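1,3-alpha-isomaltosidase (Kribbella flavida DSM 17836, PDB 5X3I) hydrolyses the alpha-1,3-glucosidic linkages of the cyclic tetrasaccharide cyclobis-(1-6)-alpha-nigerosyl to yield isomaltose inside the cell. Local coordinates at residues Q542-R545 against S546-A550; A585-M589 against P590-Y594; P624-R627 against R628-L632. The protein carries 1 engineered substitution. One frame throughout, in Å; residues are numbered along the deposited sequence.

How the contacts relate
All three contacts are local and lie in the TIM-barrel domain, at successive stations of its closing half. Contacts 1 and 2 are buried. The first runs along helix 541-556, and the second turns from helix 576-586 into strand 591-593; they meet where Phe544 CZ packs on Ala585 CB, 4.0 Å away. Contact 3, on helix 622-650, is only partly buried and touches contact 2 through Phe588 and Leu632, but not contact 1. The chemistry follows the position: hydroxyls backing up helix bonds and sulfates at the helix start in contact 1, methionine against backbone in contact 2, and an aromatic face with an arginine-bearing outer face in contact 3.

Contact 1 of 3, residues Q542-R545 against S546-A550; sequences QAFR and SSVTA. With SO4 (sulfate ion), chain F; SO4 (sulfate ion), chain E.
The first turns of helix 541-556, in the beta-alpha-beta unit of strands 531-533 and 562-565 of the TIM barrel, join Ser547 to Ala543 by two bonds. The backbone N of Ser547 donates to Ala543 O, and its hydroxyl OG donates to the same oxygen at 2.8 Å. The two donors approach from opposite faces of the carbonyl plane, the hydroxyl standing 36° out of it. The torsion explains the second bond: OG is swung to the side of the backbone N, opposite the carbonyl carbon (chi1 -67°), and so folds back toward the preceding turn. Ser546 N bonds Gln542 O at 2.9 Å in the ordinary helical way. Phe544 packs obliquely on Val548 one turn on, Phe544 CE1 lying 4.0 Å from Val548 CG2.

Two sulfates, probably from the crystallisation liquor, bind here, one to the backbone N of Gln542, the other to the Arg545 guanidinium. Gln542 N donates to O2 of the chain E sulfate at 2.9 Å. Arg545 NE reaches O2 of the chain F sulfate at 2.9 Å, almost straight at 171°, while Arg545 NH2 reaches O4 of that sulfate at 3.2 Å. O2 of the chain F sulfate thus sits at the edge of the guanidinium, near its plane. A bend at chi3 turns the group back over the first turn, where Gln542 N lies beyond one face. The helix N-terminus probably adds to the attraction for these anions.

The Ala543 side chain is about 9 Å from that of Asp536, the probable proton donor. Phe544 meets Trp564 of strand 562-565 nearly parallel and also packs on Leu578, Arg581 and Ala585 of helix 576-586.

Contact 2 of 3, residues A585-M589 against P590-Y594; sequences ASAFM and PIMQY
The flat groups here are peptides rather than rings, and the Met592 side chain lies over one face of the Ser586-Ala587 peptide. At the oxygen end of that peptide, Met589 N donates to Ser586 O at 2.9 Å, closing a type I turn from Ser586 to Met589. Met592 CG passes 4.1 Å from Ser586 C, and Met592 SD sits 3.7 Å from Ala587 CA and 4.0 Å from Ala587 CB. The chain can lie flat in this way because it is extended throughout, with CG anti to the backbone N (chi1 -176°). In the amide joining Met589 to Pro590, whose N belongs to the proline ring, ring atom Pro590 CD lies 3.4 Å from Met589 CB, a close approach between bonded neighbours.

No hydrogen bond spans the two segments, so partners beyond them take up the polar atoms. Arg633 NH1 serves both Ala587 O and Met589 O, while Ser586 OG is bonded to Ala582 O and Trp564 NE1. The arrangement is the turn of a beta-alpha-beta unit, bringing helix 576-586 into strand 591-593, which pairs through Met592 and Tyr594 with Trp302 as the barrel closes.

Contact 3 of 3, residues P624-R627 against R628-L632; sequences PLFR and RFATL
Leu625 and Phe629 carry the tight side of helix 622-650, which follows the last strand of the TIM barrel, whereas Arg628 and Thr631 belong to its solvent side. On the packed flank the ring of Phe629 lies with one face beneath a carbonyl: Leu625 O stands 3.2 Å above the ring plane, offset toward the rim. The same oxygen accepts the helical bond from Phe629 N at 3.0 Å. The helix sets that N-H bond; chi1 (-60°) lays the ring under the oxygen, with CG tucked next to the backbone N on the far side from the carbonyl carbon. Leu625 CB adds an apolar contact to Phe629 CE2 at 4.3 Å. One step further on, Ala630 N donates to Phe626 O with a nearly linear angle of 166°, and the small Ala630 CB lies obliquely to the Phe626 ring. Leu625, Phe626 and Phe629 face helix 576-586: Leu625 and Phe629 both touch Leu580, Phe629 also meets Ala584, and Phe626 rests on Ala583.

Toward solvent the contacts are made by long, polar side chains. Leu625 and the exposed Arg628 extend together, so that Leu625 CD2 lies over one face of the guanidinium, 3.9 Å from Arg628 CZ. The companion arginine, Arg627, bends at chi3 and gives its NH1 to Leu324 O, though it also touches a crystal neighbour. Its aliphatic part lies alongside Thr631. Arg627 O takes two bonds from Thr631: one from the main-chain N at 2.8 Å, the other from OG1, 2.7 Å away and 41° out of the carbonyl plane.

Contact 1 of 3, residues Q542-R545 against S546-A550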
ATOM      1  N   GLN A 542      15.462   8.534   7.268  1.00 22.70           N
ATOM      2  CA  GLN A 542      14.525   9.104   6.312  1.00 22.85           C
ATOM      3  C   GLN A 542      13.284   8.216   6.157  1.00 19.06           C
ATOM      4  O   GLN A 542      12.170   8.708   6.130  1.00 20.60           O
ATOM      5  CB  GLN A 542      15.203   9.326   4.951  1.00 22.60           C
ATOM      6  CG  GLN A 542      14.276   9.953   3.928  1.00 27.87           C
ATOM      7  CD  GLN A 542      14.949  10.249   2.595  1.00 33.07           C
ATOM      8  OE1 GLN A 542      15.753   9.469   2.099  1.00 28.19           O
ATOM      9  NE2 GLN A 542      14.607  11.385   2.013  1.00 30.99           N
ATOM     10  N   ALA A 543      13.482   6.909   6.069  1.00 19.69           N
ATOM     11  CA  ALA A 543      12.357   5.979   5.965  1.00 17.78           C
ATOM     12  C   ALA A 543      11.516   5.958   7.249  1.00 17.72           C
ATOM     13  O   ALA A 543      10.300   5.842   7.195  1.00 21.77           O
ATOM     14  CB  ALA A 543      12.854   4.591   5.636  1.00 17.24           C
ATOM     15  N   PHE A 544      12.184   6.072   8.390  1.00 19.64           N
ATOM     16  CA  PHE A 544      11.537   6.160   9.697  1.00 15.65           C
ATOM     17  C   PHE A 544      10.567   7.344   9.683  1.00 17.71           C
ATOM     18  O   PHE A 544       9.375   7.191   9.960  1.00 18.57           O
ATOM     19  CB  PHE A 544      12.619   6.287  10.784  1.00 14.81           C
ATOM     20  CG  PHE A 544      12.117   6.273  12.223  1.00 14.10           C
ATOM     21  CD1 PHE A 544      10.779   6.125  12.544  1.00 15.94           C
ATOM     22  CD2 PHE A 544      13.030   6.437  13.266  1.00 15.67           C
ATOM     23  CE1 PHE A 544      10.359   6.130  13.874  1.00 13.41           C
ATOM     24  CE2 PHE A 544      12.615   6.441  14.593  1.00 15.61           C
ATOM     25  CZ  PHE A 544      11.276   6.284  14.893  1.00 17.78           C
ATOM     26  N   ARG A 545      11.073   8.519   9.326  1.00 18.30           N
ATOM     27  CA  ARG A 545      10.232   9.708   9.275  1.00 18.12           C
ATOM     28  C   ARG A 545       9.098   9.543   8.270  1.00 17.82           C
ATOM     29  O   ARG A 545       7.957   9.856   8.576  1.00 17.48           O
ATOM     30  CB  ARG A 545      11.068  10.954   8.938  1.00 21.03           C
ATOM     31  CG  ARG A 545      12.109  11.287   9.995  1.00 22.31           C
ATOM     32  CD  ARG A 545      12.790  12.626   9.712  1.00 25.40           C
ATOM     33  NE  ARG A 545      13.749  12.543   8.619  1.00 24.48           N
ATOM     34  CZ  ARG A 545      15.047  12.330   8.783  1.00 26.52           C
ATOM     35  NH1 ARG A 545      15.543  12.182   9.999  1.00 26.14           N
ATOM     36  NH2 ARG A 545      15.855  12.280   7.730  1.00 25.68           N
ATOM     37  N   SER A 546       9.408   9.040   7.077  1.00 19.33           N
ATOM     38  CA  SER A 546       8.374   8.817   6.072  1.00 17.74           C
ATOM     39  C   SER A 546       7.288   7.887   6.618  1.00 17.96           C
ATOM     40  O   SER A 546       6.096   8.074   6.361  1.00 19.91           O
ATOM     41  CB  SER A 546       8.968   8.221   4.798  1.00 18.42           C
ATOM     42  OG  SER A 546       9.805   9.150   4.135  1.00 25.85           O
ATOM     43  N   SER A 547       7.709   6.900   7.394  1.00 18.34           N
ATOM     44  CA  SER A 547       6.774   5.908   7.905  1.00 15.72           C
ATOM     45  C   SER A 547       5.809   6.504   8.927  1.00 13.49           C
ATOM     46  O   SER A 547       4.621   6.227   8.881  1.00 17.36           O
ATOM     47  CB  SER A 547       7.543   4.732   8.496  1.00 16.04           C
ATOM     48  OG  SER A 547       8.239   4.038   7.475  1.00 15.60           O
ATOM     49  N   VAL A 548       6.312   7.335   9.835  1.00 16.02           N
ATOM     50  CA  VAL A 548       5.438   8.054  10.758  1.00 15.49           C
ATOM     51  C   VAL A 548       4.379   8.870   9.996  1.00 16.68           C
ATOM     52  O   VAL A 548       3.209   8.872  10.358  1.00 16.03           O
ATOM     53  CB  VAL A 548       6.238   8.987  11.685  1.00 18.05           C
ATOM     54  CG1 VAL A 548       5.304   9.877  12.486  1.00 13.84           C
ATOM     55  CG2 VAL A 548       7.142   8.171  12.605  1.00 18.48           C
ATOM     56  N   THR A 549       4.803   9.536   8.924  1.00 18.77           N
ATOM     57  CA  THR A 549       3.895  10.358   8.120  1.00 17.57           C
ATOM     58  C   THR A 549       2.842   9.502   7.441  1.00 15.30           C
ATOM     59  O   THR A 549       1.679   9.884   7.359  1.00 17.72           O
ATOM     60  CB  THR A 549       4.664  11.165   7.056  1.00 16.70           C
ATOM     61  OG1 THR A 549       5.656  11.962   7.705  1.00 21.30           O
ATOM     62  CG2 THR A 549       3.712  12.075   6.268  1.00 18.88           C
ATOM     63  N   ALA A 550       3.263   8.331   6.976  1.00 16.04           N
ATOM     64  CA  ALA A 550       2.362   7.369   6.362  1.00 16.50           C
ATOM     65  C   ALA A 550       1.241   6.976   7.329  1.00 14.93           C
ATOM     66  O   ALA A 550       0.075   7.019   6.977  1.00 15.44           O
ATOM     67  CB  ALA A 550       3.137   6.136   5.909  1.00 14.57           C
TER
HETATM   68  S   SO4 F 804      13.219  13.780   5.176  1.00 61.99           S
HETATM   69  O1  SO4 F 804      13.125  15.120   5.743  1.00 54.33           O
HETATM   70  O2  SO4 F 804      12.510  12.845   6.048  1.00 38.44           O
HETATM   71  O3  SO4 F 804      12.602  13.763   3.854  1.00 58.95           O
HETATM   72  O4  SO4 F 804      14.624  13.410   5.049  1.00 40.94           O
HETATM   73  S   SO4 E 803      19.553   8.358   6.637  1.00 33.44           S
HETATM   74  O1  SO4 E 803      19.634   7.248   7.590  1.00 30.09           O
HETATM   75  O2  SO4 E 803      18.232   8.965   6.640  1.00 23.92           O
HETATM   76  O3  SO4 E 803      20.542   9.354   7.025  1.00 34.47           O
HETATM   77  O4  SO4 E 803      19.849   7.833   5.309  1.00 31.75           O

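Contact 2 of 3, residues A585-M589 against P590-Y594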
ATOM      1  N   ALA A 585       9.312   4.174  19.524  1.00 17.15           N
ATOM      2  CA  ALA A 585       8.170   4.880  18.961  1.00 17.53           C
ATOM      3  C   ALA A 585       7.082   3.900  18.545  1.00 14.02           C
ATOM      4  O   ALA A 585       5.903   4.167  18.710  1.00 16.46           O
ATOM      5  CB  ALA A 585       8.601   5.745  17.755  1.00 14.24           C
ATOM      6  N   SER A 586       7.489   2.756  18.012  1.00 16.71           N
ATOM      7  CA  SER A 586       6.533   1.783  17.482  1.00 15.28           C
ATOM      8  C   SER A 586       5.679   1.141  18.576  1.00 17.30           C
ATOM      9  O   SER A 586       4.526   0.793  18.339  1.00 17.03           O
ATOM     10  CB  SER A 586       7.261   0.703  16.693  1.00 15.08           C
ATOM     11  OG  SER A 586       7.882   1.263  15.559  1.00 17.55           O
ATOM     12  N   ALA A 587       6.241   1.024  19.774  1.00 16.33           N
ATOM     13  CA  ALA A 587       5.495   0.549  20.945  1.00 14.97           C
ATOM     14  C   ALA A 587       4.286   1.444  21.251  1.00 17.57           C
ATOM     15  O   ALA A 587       3.358   1.067  21.961  1.00 16.41           O
ATOM     16  CB  ALA A 587       6.425   0.471  22.151  1.00 16.20           C
ATOM     17  N   PHE A 588       4.368   2.668  20.768  1.00 17.30           N
ATOM     18  CA  PHE A 588       3.307   3.674  20.811  1.00 16.93           C
ATOM     19  C   PHE A 588       2.479   3.859  19.508  1.00 18.93           C
ATOM     20  O   PHE A 588       1.930   4.932  19.256  1.00 18.36           O
ATOM     21  CB  PHE A 588       3.898   4.955  21.371  1.00 17.05           C
ATOM     22  CG  PHE A 588       4.346   4.788  22.809  1.00 15.26           C
ATOM     23  CD1 PHE A 588       5.670   4.547  23.117  1.00 14.71           C
ATOM     24  CD2 PHE A 588       3.421   4.784  23.839  1.00 15.95           C
ATOM     25  CE1 PHE A 588       6.073   4.375  24.419  1.00 15.15           C
ATOM     26  CE2 PHE A 588       3.824   4.608  25.151  1.00 16.23           C
ATOM     27  CZ  PHE A 588       5.145   4.394  25.441  1.00 16.60           C
ATOM     28  N   MET A 589       2.563   2.892  18.599  1.00 19.91           N
ATOM     29  CA  MET A 589       1.811   2.933  17.343  1.00 15.43           C
ATOM     30  C   MET A 589       0.754   1.811  17.307  1.00 18.48           C
ATOM     31  O   MET A 589       0.816   0.900  18.121  1.00 18.92           O
ATOM     32  CB  MET A 589       2.764   2.809  16.168  1.00 16.68           C
ATOM     33  CG  MET A 589       3.693   4.007  16.001  1.00 12.29           C
ATOM     34  SD  MET A 589       4.802   3.767  14.623  1.00 16.24           S
ATOM     35  CE  MET A 589       6.104   4.902  15.064  1.00 16.73           C
ATOM     36  N   PRO A 590      -0.272   1.928  16.434  1.00 13.08           N
ATOM     37  CA  PRO A 590      -1.327   0.909  16.434  1.00 13.58           C
ATOM     38  C   PRO A 590      -0.811  -0.534  16.291  1.00 15.01           C
ATOM     39  O   PRO A 590      -1.330  -1.425  16.938  1.00 11.30           O
ATOM     40  CB  PRO A 590      -2.185   1.298  15.229  1.00 12.39           C
ATOM     41  CG  PRO A 590      -2.002   2.773  15.109  1.00 13.32           C
ATOM     42  CD  PRO A 590      -0.557   3.001  15.462  1.00 15.16           C
ATOM     43  N   ILE A 591       0.195  -0.740  15.454  1.00 13.85           N
ATOM     44  CA  ILE A 591       0.738  -2.065  15.211  1.00 13.13           C
ATOM     45  C   ILE A 591       2.258  -2.044  15.293  1.00 11.82           C
ATOM     46  O   ILE A 591       2.936  -1.351  14.514  1.00 16.33           O
ATOM     47  CB  ILE A 591       0.320  -2.619  13.830  1.00 14.69           C
ATOM     48  CG1 ILE A 591      -1.204  -2.621  13.669  1.00 12.26           C
ATOM     49  CG2 ILE A 591       0.911  -4.011  13.615  1.00 13.62           C
ATOM     50  CD1 ILE A 591      -1.916  -3.683  14.485  1.00 12.80           C
ATOM     51  N   MET A 592       2.772  -2.816  16.240  1.00 12.81           N
ATOM     52  CA  MET A 592       4.194  -2.940  16.494  1.00 12.89           C
ATOM     53  C   MET A 592       4.682  -4.235  15.878  1.00 16.02           C
ATOM     54  O   MET A 592       4.255  -5.332  16.283  1.00 14.58           O
ATOM     55  CB  MET A 592       4.478  -2.902  18.001  1.00 13.03           C
ATOM     56  CG  MET A 592       5.953  -2.921  18.345  1.00 16.28           C
ATOM     57  SD  MET A 592       6.267  -3.024  20.114  1.00 18.65           S
ATOM     58  CE  MET A 592       8.030  -2.727  20.112  1.00 13.54           C
ATOM     59  N   GLN A 593       5.536  -4.103  14.867  1.00 15.25           N
ATOM     60  CA  GLN A 593       5.985  -5.244  14.074  1.00 14.21           C
ATOM     61  C   GLN A 593       7.410  -5.061  13.564  1.00 15.66           C
ATOM     62  O   GLN A 593       7.767  -3.976  13.100  1.00 18.52           O
ATOM     63  CB  GLN A 593       5.037  -5.458  12.881  1.00 14.58           C
ATOM     64  CG  GLN A 593       5.384  -6.647  11.986  1.00 14.46           C
ATOM     65  CD  GLN A 593       5.778  -6.270  10.551  1.00 14.53           C
ATOM     66  OE1 GLN A 593       5.566  -7.047   9.627  1.00 17.08           O
ATOM     67  NE2 GLN A 593       6.375  -5.096  10.372  1.00 13.82           N
ATOM     68  N   TYR A 594       8.209  -6.122  13.594  1.00 15.08           N
ATOM     69  CA  TYR A 594       9.484  -6.102  12.894  1.00 11.51           C
ATOM     70  C   TYR A 594       9.467  -7.148  11.791  1.00 12.26           C
ATOM     71  O   TYR A 594       8.702  -8.105  11.845  1.00 14.22           O
ATOM     72  CB  TYR A 594      10.673  -6.323  13.845  1.00 13.88           C
ATOM     73  CG  TYR A 594      10.811  -7.705  14.484  1.00 13.95           C
ATOM     74  CD1 TYR A 594      11.296  -8.784  13.764  1.00 14.66           C
ATOM     75  CD2 TYR A 594      10.522  -7.901  15.829  1.00 15.99           C
ATOM     76  CE1 TYR A 594      11.448 -10.033  14.349  1.00 13.60           C
ATOM     77  CE2 TYR A 594      10.669  -9.161  16.429  1.00 17.41           C
ATOM     78  CZ  TYR A 594      11.139 -10.214  15.680  1.00 15.33           C
ATOM     79  OH  TYR A 594      11.291 -11.451  16.244  1.00 14.70           O
TER

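Contact 3 of 3, residues P624-R627 against R628-L632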
ATOM      1  N   PRO A 624      17.919  -5.773  26.183  1.00 20.27           N
ATOM      2  CA  PRO A 624      17.194  -5.321  27.376  1.00 20.47           C
ATOM      3  C   PRO A 624      16.251  -4.150  27.122  1.00 18.97           C
ATOM      4  O   PRO A 624      15.165  -4.108  27.682  1.00 20.61           O
ATOM      5  CB  PRO A 624      18.314  -4.897  28.334  1.00 25.55           C
ATOM      6  CG  PRO A 624      19.517  -5.580  27.849  1.00 25.81           C
ATOM      7  CD  PRO A 624      19.375  -5.649  26.370  1.00 20.58           C
ATOM      8  N   LEU A 625      16.654  -3.207  26.283  1.00 19.46           N
ATOM      9  CA  LEU A 625      15.795  -2.062  26.042  1.00 19.36           C
ATOM     10  C   LEU A 625      14.596  -2.445  25.171  1.00 19.04           C
ATOM     11  O   LEU A 625      13.484  -2.007  25.429  1.00 19.42           O
ATOM     12  CB  LEU A 625      16.579  -0.917  25.410  1.00 19.30           C
ATOM     13  CG  LEU A 625      17.591  -0.230  26.332  1.00 23.18           C
ATOM     14  CD1 LEU A 625      18.150   1.022  25.663  1.00 22.51           C
ATOM     15  CD2 LEU A 625      16.961   0.114  27.662  1.00 22.36           C
ATOM     16  N   PHE A 626      14.818  -3.274  24.156  1.00 19.67           N
ATOM     17  CA  PHE A 626      13.703  -3.743  23.347  1.00 17.40           C
ATOM     18  C   PHE A 626      12.715  -4.491  24.238  1.00 16.97           C
ATOM     19  O   PHE A 626      11.519  -4.279  24.141  1.00 17.60           O
ATOM     20  CB  PHE A 626      14.168  -4.636  22.202  1.00 16.46           C
ATOM     21  CG  PHE A 626      13.086  -4.966  21.214  1.00 15.96           C
ATOM     22  CD1 PHE A 626      12.969  -4.248  20.028  1.00 14.96           C
ATOM     23  CD2 PHE A 626      12.180  -5.990  21.463  1.00 16.71           C
ATOM     24  CE1 PHE A 626      11.982  -4.542  19.107  1.00 12.61           C
ATOM     25  CE2 PHE A 626      11.184  -6.295  20.546  1.00 15.73           C
ATOM     26  CZ  PHE A 626      11.080  -5.567  19.359  1.00 11.65           C
ATOM     27  N   ARG A 627      13.235  -5.347  25.116  1.00 20.27           N
ATOM     28  CA  ARG A 627      12.401  -6.080  26.069  1.00 17.58           C
ATOM     29  C   ARG A 627      11.547  -5.126  26.897  1.00 16.73           C
ATOM     30  O   ARG A 627      10.356  -5.361  27.070  1.00 21.39           O
ATOM     31  CB  ARG A 627      13.262  -6.963  26.983  1.00 16.92           C
ATOM     32  CG  ARG A 627      12.469  -7.849  27.943  1.00 15.46           C
ATOM     33  CD  ARG A 627      13.343  -8.998  28.501  1.00 18.95           C
ATOM     34  NE  ARG A 627      14.599  -8.497  29.040  1.00 23.07           N
ATOM     35  CZ  ARG A 627      15.791  -9.055  28.863  1.00 20.55           C
ATOM     36  NH1 ARG A 627      15.929 -10.176  28.174  1.00 19.14           N
ATOM     37  NH2 ARG A 627      16.857  -8.483  29.399  1.00 24.73           N
ATOM     38  N   ARG A 628      12.146  -4.049  27.392  1.00 19.04           N
ATOM     39  CA  ARG A 628      11.382  -3.041  28.130  1.00 17.48           C
ATOM     40  C   ARG A 628      10.241  -2.476  27.297  1.00 14.72           C
ATOM     41  O   ARG A 628       9.118  -2.364  27.768  1.00 18.07           O
ATOM     42  CB  ARG A 628      12.272  -1.893  28.597  1.00 18.74           C
ATOM     43  CG  ARG A 628      13.165  -2.218  29.765  1.00 29.95           C
ATOM     44  CD  ARG A 628      13.517  -0.940  30.516  1.00 40.79           C
ATOM     45  NE  ARG A 628      14.930  -0.869  30.873  1.00 48.96           N
ATOM     46  CZ  ARG A 628      15.534   0.241  31.282  1.00 50.09           C
ATOM     47  NH1 ARG A 628      14.848   1.374  31.382  1.00 46.62           N
ATOM     48  NH2 ARG A 628      16.824   0.222  31.584  1.00 50.46           N
ATOM     49  N   PHE A 629      10.538  -2.125  26.053  1.00 18.49           N
ATOM     50  CA  PHE A 629       9.524  -1.569  25.167  1.00 18.65           C
ATOM     51  C   PHE A 629       8.402  -2.575  24.943  1.00 14.90           C
ATOM     52  O   PHE A 629       7.231  -2.234  25.036  1.00 17.33           O
ATOM     53  CB  PHE A 629      10.143  -1.155  23.827  1.00 17.66           C
ATOM     54  CG  PHE A 629      11.222  -0.107  23.952  1.00 19.77           C
ATOM     55  CD1 PHE A 629      11.151   0.868  24.921  1.00 21.56           C
ATOM     56  CD2 PHE A 629      12.302  -0.107  23.099  1.00 19.68           C
ATOM     57  CE1 PHE A 629      12.139   1.820  25.036  1.00 21.64           C
ATOM     58  CE2 PHE A 629      13.291   0.848  23.212  1.00 22.41           C
ATOM     59  CZ  PHE A 629      13.203   1.808  24.180  1.00 20.04           C
ATOM     60  N   ALA A 630       8.776  -3.817  24.657  1.00 17.06           N
ATOM     61  CA  ALA A 630       7.796  -4.871  24.385  1.00 15.65           C
ATOM     62  C   ALA A 630       6.946  -5.186  25.618  1.00 18.38           C
ATOM     63  O   ALA A 630       5.751  -5.450  25.509  1.00 16.75           O
ATOM     64  CB  ALA A 630       8.489  -6.117  23.891  1.00 19.29           C
ATOM     65  N   THR A 631       7.567  -5.127  26.791  1.00 18.44           N
ATOM     66  CA  THR A 631       6.870  -5.434  28.033  1.00 15.42           C
ATOM     67  C   THR A 631       5.898  -4.314  28.394  1.00 16.90           C
ATOM     68  O   THR A 631       4.778  -4.564  28.825  1.00 17.58           O
ATOM     69  CB  THR A 631       7.867  -5.665  29.190  1.00 17.11           C
ATOM     70  OG1 THR A 631       8.762  -6.722  28.832  1.00 24.66           O
ATOM     71  CG2 THR A 631       7.133  -6.067  30.443  1.00 23.46           C
ATOM     72  N   LEU A 632       6.343  -3.078  28.211  1.00 17.04           N
ATOM     73  CA  LEU A 632       5.475  -1.922  28.345  1.00 16.25           C
ATOM     74  C   LEU A 632       4.292  -2.020  27.366  1.00 15.85           C
ATOM     75  O   LEU A 632       3.146  -1.785  27.739  1.00 17.14           O
ATOM     76  CB  LEU A 632       6.276  -0.636  28.113  1.00 15.74           C
ATOM     77  CG  LEU A 632       5.578   0.678  28.478  1.00 23.68           C
ATOM     78  CD1 LEU A 632       6.589   1.731  28.905  1.00 23.66           C
ATOM     79  CD2 LEU A 632       4.768   1.196  27.314  1.00 21.72           C
TER